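Local coordinates for protein Baccell_00875 (PDB 5NO8) that is a polysaccharide lyase that probably removes the rhamnose capping glucuronic acid in complex arabinogalactan proteins, at residues A[360-364]-A[365-369]. Sequence-based numbering, arbitrary orientation.
Sequences DLRDG and AYMVY
R362 and M367 meet in van der Waals contact: R362 CD lies 3.9 Å from M367 CE, and the two side chains cross at about a right angle. In each, CG stands opposite the carbonyl carbon and the chain folds at its third torsion (-71° in R362, 65° in M367), which turns the R362 end toward D360 and the M367 methyl toward R362. Methionine suits this spot because its thioether turns at little cost; M367 CE also lies 4.0 Å from R362 NH2, oblique to the guanidinium group. Arginine suits its place because its aliphatic stem can pack while its end stays polar. That end forms a salt bridge with D360 through two nitrogens: R362 NE donates to D360 OD1 at 2.9 Å, almost perfectly straight at 177°, and R362 NH1 reaches D360 OD2 at 3.0 Å. Both acceptors use syn lone pairs, and the carboxylate meets the guanidinium edge in plane. The anti lone pair of D360 OD1 takes the backbone N of R362 at 2.8 Å, making an Asx turn, which the short aspartate side chain fits well. Two overlapping beta turns shape the loop from helix 338-352 to strand 369-370, type I from D360 to D363 and type II from R362 to A365. A365 N closes the second on R362 O at 2.8 Å. Glycine suits its third place: with phi positive, a CB on G364 would collide with the carbonyl oxygen of D363. The small A365 packs on F424 of helix 412-429. A leucine in place of R362 would probably leave the D360 carboxylate without its countercharge and L378 O without the donor NH2. The CB of Y366 points away from 360-364, its ring lying among helices 396-409 and 412-429 and its hydroxyl hydrogen-bonded to S417.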
loop_
_atom_site.group_PDB
_atom_site.type_symbol
_atom_site.label_atom_id
_atom_site.label_comp_id
_atom_site.label_asym_id
_atom_site.label_seq_id
_atom_site.Cartn_x
_atom_site.Cartn_y
_atom_site.Cartn_z
ATOM N N ASP A 360 -12.184 0.301 35.634
ATOM C CA ASP A 360 -12.355 -0.293 34.303
ATOM C C ASP A 360 -11.288 -1.367 34.301
ATOM O O ASP A 360 -10.156 -1.106 34.698
ATOM C CB ASP A 360 -12.108 0.744 33.190
ATOM C CG ASP A 360 -12.549 0.257 31.819
ATOM O OD1 ASP A 360 -11.987 -0.740 31.324
ATOM O OD2 ASP A 360 -13.439 0.882 31.217
ATOM N N LEU A 361 -11.630 -2.581 33.883
ATOM C CA LEU A 361 -10.631 -3.657 33.775
ATOM C C LEU A 361 -9.532 -3.385 32.730
ATOM O O LEU A 361 -8.492 -4.022 32.753
ATOM C CB LEU A 361 -11.304 -4.977 33.405
ATOM C CG LEU A 361 -12.238 -5.632 34.433
ATOM C CD1 LEU A 361 -13.012 -6.742 33.736
ATOM C CD2 LEU A 361 -11.428 -6.175 35.604
ATOM N N ARG A 362 -9.778 -2.473 31.796
ATOM C CA ARG A 362 -8.758 -2.105 30.803
ATOM C C ARG A 362 -7.833 -0.986 31.300
ATOM O O ARG A 362 -7.053 -0.450 30.519
ATOM C CB ARG A 362 -9.431 -1.668 29.495
ATOM C CG ARG A 362 -10.296 -2.732 28.841
ATOM C CD ARG A 362 -11.242 -2.132 27.832
ATOM N NE ARG A 362 -12.305 -1.349 28.458
ATOM C CZ ARG A 362 -13.411 -0.928 27.845
ATOM N NH1 ARG A 362 -14.308 -0.228 28.524
ATOM N NH2 ARG A 362 -13.635 -1.186 26.562
ATOM N N ASP A 363 -7.913 -0.618 32.584
ATOM C CA ASP A 363 -6.989 0.368 33.178
ATOM C C ASP A 363 -5.540 0.096 32.775
ATOM O O ASP A 363 -5.032 -1.014 32.963
ATOM C CB ASP A 363 -7.108 0.367 34.706
ATOM C CG ASP A 363 -6.387 1.550 35.360
ATOM O OD1 ASP A 363 -6.445 2.672 34.806
ATOM O OD2 ASP A 363 -5.777 1.347 36.437
ATOM N N GLY A 364 -4.890 1.107 32.185
ATOM C CA GLY A 364 -3.534 0.972 31.690
ATOM C C GLY A 364 -3.401 0.688 30.201
ATOM O O GLY A 364 -2.297 0.834 29.668
ATOM N N ALA A 365 -4.492 0.261 29.543
ATOM C CA ALA A 365 -4.438 -0.152 28.141
ATOM C C ALA A 365 -4.293 1.068 27.241
ATOM O O ALA A 365 -4.931 2.074 27.476
ATOM C CB ALA A 365 -5.708 -0.908 27.750
ATOM N N TYR A 366 -3.505 0.939 26.179
ATOM C CA TYR A 366 -3.520 1.930 25.075
ATOM C C TYR A 366 -4.587 1.476 24.083
ATOM O O TYR A 366 -4.566 0.316 23.635
ATOM C CB TYR A 366 -2.169 2.002 24.391
ATOM C CG TYR A 366 -1.023 2.413 25.312
ATOM C CD1 TYR A 366 -1.046 3.645 25.988
ATOM C CD2 TYR A 366 0.057 1.579 25.517
ATOM C CE1 TYR A 366 -0.018 4.011 26.843
ATOM C CE2 TYR A 366 1.094 1.946 26.362
ATOM C CZ TYR A 366 1.052 3.153 27.030
ATOM O OH TYR A 366 2.113 3.459 27.870
ATOM N N MET A 367 -5.497 2.378 23.752
ATOM C CA MET A 367 -6.748 2.012 23.094
ATOM C C MET A 367 -7.011 2.786 21.811
ATOM O O MET A 367 -6.439 3.831 21.572
ATOM C CB MET A 367 -7.874 2.188 24.085
ATOM C CG MET A 367 -7.740 1.126 25.165
ATOM S SD MET A 367 -9.036 1.227 26.366
ATOM C CE MET A 367 -10.448 0.818 25.337
ATOM N N VAL A 368 -7.896 2.222 21.000
ATOM C CA VAL A 368 -8.412 2.881 19.813
ATOM C C VAL A 368 -9.025 4.193 20.203
ATOM O O VAL A 368 -9.681 4.303 21.246
ATOM C CB VAL A 368 -9.456 1.977 19.100
ATOM C CG1 VAL A 368 -10.086 2.691 17.900
ATOM C CG2 VAL A 368 -8.799 0.691 18.657
ATOM N N TYR A 369 -8.833 5.210 19.361
ATOM C CA TYR A 369 -9.312 6.544 19.654
ATOM C C TYR A 369 -10.066 7.095 18.469
ATOM O O TYR A 369 -9.621 6.935 17.326
ATOM C CB TYR A 369 -8.117 7.462 19.955
ATOM C CG TYR A 369 -8.458 8.818 20.525
ATOM C CD1 TYR A 369 -8.628 8.993 21.898
ATOM C CD2 TYR A 369 -8.560 9.942 19.712
ATOM C CE1 TYR A 369 -8.915 10.237 22.427
ATOM C CE2 TYR A 369 -8.854 11.194 20.229
ATOM C CZ TYR A 369 -9.030 11.330 21.595
ATOM O OH TYR A 369 -9.295 12.552 22.129
#